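Local structure of De novo designed switch protein caging a hemagglutinin binder (sCageHA267_1S) (Synthetic construct, 7CBC) at residues A[55-60]-A[132-137]; A[102-107]-A[187-192]. The protein acts as a de novo designed helical-bundle switch that cages a hemagglutinin binder, probably to serve as a modular biosensor. One frame throughout, in Å; residues are numbered along the deposited sequence.

Contact 1 of 2, residues A[55-60]-A[132-137]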
loop_
_atom_site.group_PDB
_atom_site.type_symbol
_atom_site.label_atom_id
_atom_site.label_comp_id
_atom_site.label_asym_id
_atom_site.label_seq_id
_atom_site.Cartn_x
_atom_site.Cartn_y
_atom_site.Cartn_z
ATOM N N ASP A 55 -16.735 -1.588 -28.477
ATOM C CA ASP A 55 -16.478 -0.184 -28.161
ATOM C C ASP A 55 -16.419 0.045 -26.657
ATOM O O ASP A 55 -15.600 0.838 -26.174
ATOM C CB ASP A 55 -17.563 0.705 -28.781
ATOM C CG ASP A 55 -17.320 0.995 -30.254
ATOM O OD1 ASP A 55 -16.139 1.149 -30.640
ATOM O OD2 ASP A 55 -18.314 1.081 -31.020
ATOM N N GLU A 56 -17.295 -0.621 -25.902
ATOM C CA GLU A 56 -17.310 -0.420 -24.461
ATOM C C GLU A 56 -16.164 -1.167 -23.792
ATOM O O GLU A 56 -15.625 -0.704 -22.781
ATOM C CB GLU A 56 -18.656 -0.844 -23.881
ATOM C CG GLU A 56 -19.829 -0.098 -24.487
ATOM C CD GLU A 56 -20.511 0.815 -23.479
ATOM O OE1 GLU A 56 -19.809 1.286 -22.558
ATOM O OE2 GLU A 56 -21.725 1.067 -23.635
ATOM N N ILE A 57 -15.779 -2.323 -24.336
ATOM C CA ILE A 57 -14.568 -2.991 -23.869
ATOM C C ILE A 57 -13.353 -2.093 -24.080
ATOM O O ILE A 57 -12.549 -1.885 -23.163
ATOM C CB ILE A 57 -14.394 -4.352 -24.565
ATOM C CG1 ILE A 57 -15.425 -5.359 -24.042
ATOM C CG2 ILE A 57 -12.979 -4.891 -24.367
ATOM C CD1 ILE A 57 -15.070 -5.970 -22.725
ATOM N N LYS A 58 -13.207 -1.534 -25.288
ATOM C CA LYS A 58 -12.088 -0.631 -25.545
ATOM C C LYS A 58 -12.089 0.547 -24.574
ATOM O O LYS A 58 -11.028 0.964 -24.087
ATOM C CB LYS A 58 -12.133 -0.118 -26.986
ATOM C CG LYS A 58 -10.968 0.823 -27.338
ATOM C CD LYS A 58 -11.270 1.715 -28.541
ATOM C CE LYS A 58 -12.156 0.994 -29.563
ATOM N NZ LYS A 58 -12.178 1.624 -30.919
ATOM N N GLU A 59 -13.270 1.097 -24.280
ATOM C CA GLU A 59 -13.334 2.284 -23.446
ATOM C C GLU A 59 -13.015 1.967 -21.988
ATOM O O GLU A 59 -12.420 2.795 -21.303
ATOM C CB GLU A 59 -14.706 2.947 -23.565
ATOM C CG GLU A 59 -14.746 4.375 -23.021
ATOM C CD GLU A 59 -15.743 4.554 -21.881
ATOM O OE1 GLU A 59 -16.390 3.557 -21.484
ATOM O OE2 GLU A 59 -15.876 5.696 -21.375
ATOM N N VAL A 60 -13.397 0.791 -21.491
ATOM C CA VAL A 60 -12.987 0.460 -20.135
ATOM C C VAL A 60 -11.509 0.088 -20.114
ATOM O O VAL A 60 -10.812 0.350 -19.126
ATOM C CB VAL A 60 -13.874 -0.651 -19.544
ATOM C CG1 VAL A 60 -13.695 -1.936 -20.310
ATOM C CG2 VAL A 60 -13.585 -0.866 -18.070
ATOM N N LEU A 132 -6.769 -9.081 -17.052
ATOM C CA LEU A 132 -7.418 -10.380 -16.967
ATOM C C LEU A 132 -8.923 -10.235 -16.847
ATOM O O LEU A 132 -9.677 -10.958 -17.509
ATOM C CB LEU A 132 -6.874 -11.161 -15.772
ATOM C CG LEU A 132 -7.588 -12.486 -15.531
ATOM C CD1 LEU A 132 -6.986 -13.535 -16.434
ATOM C CD2 LEU A 132 -7.461 -12.900 -14.083
ATOM N N ASN A 133 -9.387 -9.304 -16.011
ATOM C CA ASN A 133 -10.826 -9.196 -15.798
ATOM C C ASN A 133 -11.538 -8.648 -17.028
ATOM O O ASN A 133 -12.697 -9.000 -17.281
ATOM C CB ASN A 133 -11.106 -8.333 -14.573
ATOM C CG ASN A 133 -10.733 -9.031 -13.280
ATOM O OD1 ASN A 133 -10.780 -10.258 -13.193
ATOM N ND2 ASN A 133 -10.323 -8.254 -12.276
ATOM N N ILE A 134 -10.869 -7.798 -17.807
ATOM C CA ILE A 134 -11.482 -7.293 -19.029
ATOM C C ILE A 134 -11.538 -8.390 -20.085
ATOM O O ILE A 134 -12.565 -8.594 -20.746
ATOM C CB ILE A 134 -10.709 -6.069 -19.538
ATOM C CG1 ILE A 134 -10.634 -5.014 -18.444
ATOM C CG2 ILE A 134 -11.381 -5.515 -20.778
ATOM C CD1 ILE A 134 -9.825 -3.800 -18.829
ATOM N N ARG A 135 -10.420 -9.093 -20.272
ATOM C CA ARG A 135 -10.360 -10.170 -21.248
ATOM C C ARG A 135 -11.397 -11.238 -20.934
ATOM O O ARG A 135 -12.025 -11.798 -21.845
ATOM C CB ARG A 135 -8.948 -10.763 -21.268
ATOM C CG ARG A 135 -8.626 -11.571 -22.514
ATOM C CD ARG A 135 -7.306 -12.333 -22.398
ATOM N NE ARG A 135 -6.240 -11.581 -21.731
ATOM C CZ ARG A 135 -5.532 -12.048 -20.699
ATOM N NH1 ARG A 135 -5.781 -13.263 -20.219
ATOM N NH2 ARG A 135 -4.577 -11.304 -20.145
ATOM N N ALA A 136 -11.598 -11.518 -19.643
ATOM C CA ALA A 136 -12.585 -12.508 -19.230
ATOM C C ALA A 136 -13.988 -12.108 -19.671
ATOM O O ALA A 136 -14.729 -12.925 -20.231
ATOM C CB ALA A 136 -12.531 -12.705 -17.713
ATOM N N VAL A 137 -14.379 -10.858 -19.414
ATOM C CA VAL A 137 -15.691 -10.387 -19.851
ATOM C C VAL A 137 -15.795 -10.451 -21.371
ATOM O O VAL A 137 -16.778 -10.963 -21.931
ATOM C CB VAL A 137 -15.952 -8.963 -19.327
ATOM C CG1 VAL A 137 -17.073 -8.304 -20.118
ATOM C CG2 VAL A 137 -16.281 -8.995 -17.845
#

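Contact 2 of 2, residues A[102-107]-A[187-192]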
loop_
_atom_site.group_PDB
_atom_site.type_symbol
_atom_site.label_atom_id
_atom_site.label_comp_id
_atom_site.label_asym_id
_atom_site.label_seq_id
_atom_site.Cartn_x
_atom_site.Cartn_y
_atom_site.Cartn_z
ATOM N N LYS A 102 25.582 7.969 9.506
ATOM C CA LYS A 102 25.620 7.549 8.107
ATOM C C LYS A 102 25.120 6.116 7.947
ATOM O O LYS A 102 24.482 5.783 6.944
ATOM C CB LYS A 102 27.042 7.692 7.549
ATOM C CG LYS A 102 27.537 9.140 7.429
ATOM C CD LYS A 102 29.051 9.226 7.142
ATOM C CE LYS A 102 29.397 8.770 5.716
ATOM N NZ LYS A 102 30.821 9.064 5.340
ATOM N N LEU A 103 25.406 5.256 8.926
ATOM C CA LEU A 103 24.950 3.873 8.873
ATOM C C LEU A 103 23.434 3.782 9.003
ATOM O O LEU A 103 22.767 3.065 8.238
ATOM C CB LEU A 103 25.621 3.078 9.983
ATOM C CG LEU A 103 25.390 1.579 9.960
ATOM C CD1 LEU A 103 26.074 1.010 8.738
ATOM C CD2 LEU A 103 25.943 0.948 11.221
ATOM N N LEU A 104 22.871 4.477 9.992
ATOM C CA LEU A 104 21.423 4.485 10.141
ATOM C C LEU A 104 20.760 5.008 8.874
ATOM O O LEU A 104 19.827 4.387 8.351
ATOM C CB LEU A 104 21.035 5.315 11.362
ATOM C CG LEU A 104 21.506 4.648 12.656
ATOM C CD1 LEU A 104 21.439 5.578 13.866
ATOM C CD2 LEU A 104 20.668 3.402 12.873
ATOM N N LEU A 105 21.281 6.112 8.326
ATOM C CA LEU A 105 20.674 6.718 7.147
ATOM C C LEU A 105 20.753 5.802 5.933
ATOM O O LEU A 105 19.799 5.724 5.150
ATOM C CB LEU A 105 21.329 8.059 6.836
ATOM C CG LEU A 105 20.627 8.779 5.682
ATOM C CD1 LEU A 105 19.227 9.266 6.113
ATOM C CD2 LEU A 105 21.472 9.928 5.134
ATOM N N LYS A 106 21.877 5.108 5.743
ATOM C CA LYS A 106 21.914 4.126 4.660
ATOM C C LYS A 106 20.862 3.046 4.875
ATOM O O LYS A 106 20.238 2.565 3.917
ATOM C CB LYS A 106 23.307 3.513 4.537
ATOM C CG LYS A 106 23.382 2.288 3.618
ATOM C CD LYS A 106 24.838 1.915 3.273
ATOM C CE LYS A 106 25.586 1.258 4.449
ATOM N NZ LYS A 106 25.181 -0.165 4.672
ATOM N N ALA A 107 20.638 2.657 6.129
ATOM C CA ALA A 107 19.606 1.666 6.397
ATOM C C ALA A 107 18.226 2.227 6.107
ATOM O O ALA A 107 17.335 1.483 5.698
ATOM C CB ALA A 107 19.692 1.180 7.842
ATOM N N ARG A 187 23.992 -5.918 14.066
ATOM C CA ARG A 187 25.236 -6.633 14.338
ATOM C C ARG A 187 26.431 -5.703 14.259
ATOM O O ARG A 187 27.350 -5.789 15.084
ATOM C CB ARG A 187 25.411 -7.798 13.368
ATOM C CG ARG A 187 24.644 -9.024 13.788
ATOM C CD ARG A 187 24.575 -10.047 12.670
ATOM N NE ARG A 187 24.060 -11.324 13.150
ATOM C CZ ARG A 187 23.696 -12.323 12.356
ATOM N NH1 ARG A 187 23.790 -12.187 11.037
ATOM N NH2 ARG A 187 23.229 -13.452 12.881
ATOM N N LEU A 188 26.430 -4.792 13.287
ATOM C CA LEU A 188 27.528 -3.844 13.200
ATOM C C LEU A 188 27.560 -2.918 14.414
ATOM O O LEU A 188 28.634 -2.613 14.941
ATOM C CB LEU A 188 27.445 -3.040 11.906
ATOM C CG LEU A 188 27.717 -3.753 10.580
ATOM C CD1 LEU A 188 27.620 -2.748 9.446
ATOM C CD2 LEU A 188 29.077 -4.440 10.563
ATOM N N ILE A 189 26.396 -2.487 14.897
ATOM C CA ILE A 189 26.381 -1.588 16.046
ATOM C C ILE A 189 26.834 -2.315 17.310
ATOM O O ILE A 189 27.643 -1.784 18.080
ATOM C CB ILE A 189 24.984 -0.966 16.219
ATOM C CG1 ILE A 189 24.596 -0.161 14.979
ATOM C CG2 ILE A 189 24.972 -0.034 17.393
ATOM C CD1 ILE A 189 23.162 0.381 15.002
ATOM N N GLU A 190 26.337 -3.545 17.539
ATOM C CA GLU A 190 26.521 -4.212 18.831
ATOM C C GLU A 190 27.985 -4.358 19.207
ATOM O O GLU A 190 28.293 -4.530 20.389
ATOM C CB GLU A 190 25.892 -5.613 18.871
ATOM C CG GLU A 190 24.551 -5.806 18.166
ATOM C CD GLU A 190 23.383 -5.044 18.812
ATOM O OE1 GLU A 190 22.540 -5.694 19.472
ATOM O OE2 GLU A 190 23.308 -3.809 18.612
ATOM N N LYS A 191 28.890 -4.301 18.231
ATOM C CA LYS A 191 30.310 -4.319 18.535
ATOM C C LYS A 191 30.754 -3.064 19.272
ATOM O O LYS A 191 31.842 -3.053 19.858
ATOM C CB LYS A 191 31.100 -4.499 17.244
ATOM C CG LYS A 191 30.361 -5.351 16.224
ATOM C CD LYS A 191 31.295 -5.902 15.161
ATOM C CE LYS A 191 31.969 -7.169 15.617
ATOM N NZ LYS A 191 30.932 -8.198 15.929
ATOM N N GLY A 192 29.938 -2.012 19.270
ATOM C CA GLY A 192 30.319 -0.764 19.898
ATOM C C GLY A 192 29.919 -0.666 21.360
ATOM O O GLY A 192 28.965 -1.298 21.816
#

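Contact 1 of 2, residues A[55-60]-A[132-137]
No flat group enters the meeting of Ile57 and Val60 with Ile134 and Val137; it is made of branched aliphatic side chains. The guanidinium of Arg135 belongs to a side chain that leaves its helix away from segment 55-60, and Leu132 CA lies 4.3 Å above one face of that group, offset toward its rim. The two helix segments run antiparallel at 177°, with axes 10.7 Å apart. Ile57 and Ile134 come closest in backbone, and the two side chains pass in opposite directions with their CG2 methyls abreast, Ile57 CG2 lying 4.0 Å from Ile134 CG2. With CG1 beside the backbone N (chi1 -72°) and the chain bent again at chi2 (-80°), Ile57 carries CD1 along to the next turn, where it lies 4.0 Å from Val137 CG1. Val60 closes the other end, its CG1 4.3 Å from Ile134 CG2, so that Ile134 sits between Ile57 and Val60. Leu40 and Ala44 of helix 3-46 touch Val60 and Val137, respectively, while Leu236 of helix 195-239 also packs on Val137. All four touching residues are buried, yet no hydrogen bond or salt bridge joins the segments. Ile57 CD1 also rests 4.1 Å from the carbonyl oxygen Ile134 O, but the patch is otherwise apolar and is probably stabilised by dispersion and by exclusion of water.

Contact 2 of 2, residues A[102-107]-A[187-192]
Leu103 spreads its two methyls against Leu188 and Ile189 and takes part in two of the three apolar meetings. Its CG stands anti to the backbone N (chi1 -173°), which extends the side chain from helix 99-142 toward helix 146-190. One methyl, CD1 of Leu103, lies 4.1 Å from Leu188 CD1; the other, Leu103 CD2, lies 4.1 Å from Ile189 CG1 and also stays close to Leu188. Against both residues the leucine comes in at a slant, and Leu188 CD1 faces both methyls of Leu103, with CD1 the nearer. Ile189 holds CG1 beside its own backbone N (chi1 -60°), and from there the chain continues extended to CD1, which reaches the neighbourhood of Leu104. That meeting is looser, with Leu104 CD2 4.5 Å from Ile189 CD1: the bond from the backbone of Leu104 does not head for the opposite segment, and it is the far end of the side chain that closes the gap.

Leu104 and Ile189 both also pack on Ala200 of helix 195-239, and Leu8 of helix 3-46 touches Leu104, so this side of the contact runs on into the bundle interior. An ethanol molecule, probably from the crystallisation liquor, lies about 4 Å from the Leu104 side chain. Just beyond the apolar patch, Glu190 forms salt bridges with Arg186 and Arg201, and the Gly192 carbonyl is hydrogen-bonded to Arg201, tying the chain leaving helix 146-190 to helix 195-239. Leu103, Leu104 and Ile189 are buried. The chemistry is thus a hydrophobic seam with Leu188 at its exposed margin, held by van der Waals contact between helices 99-142 and 146-190, without a hydrogen bond or salt bridge between the segments.

How the contacts relate
Both contacts draw on helix 99-142, contact 1 near its C-terminal end and contact 2 near its start. They sample two different interfaces of this helix, with helix 50-93 at 55-60/132-137 and with helix 146-190 at 102-107/187-192, although both of those helices lie beside it near either site. The two sites lie on opposite sides of the chain's centre, with centres 51 Å apart and nearest atoms about 34 Å apart, so they do not touch. The ethanol near Leu104, probably from the crystallisation liquor, belongs to contact 2. Helices 3-46 and 195-239 border both contacts, linking each to the shared interior of the elongated six-helix bundle.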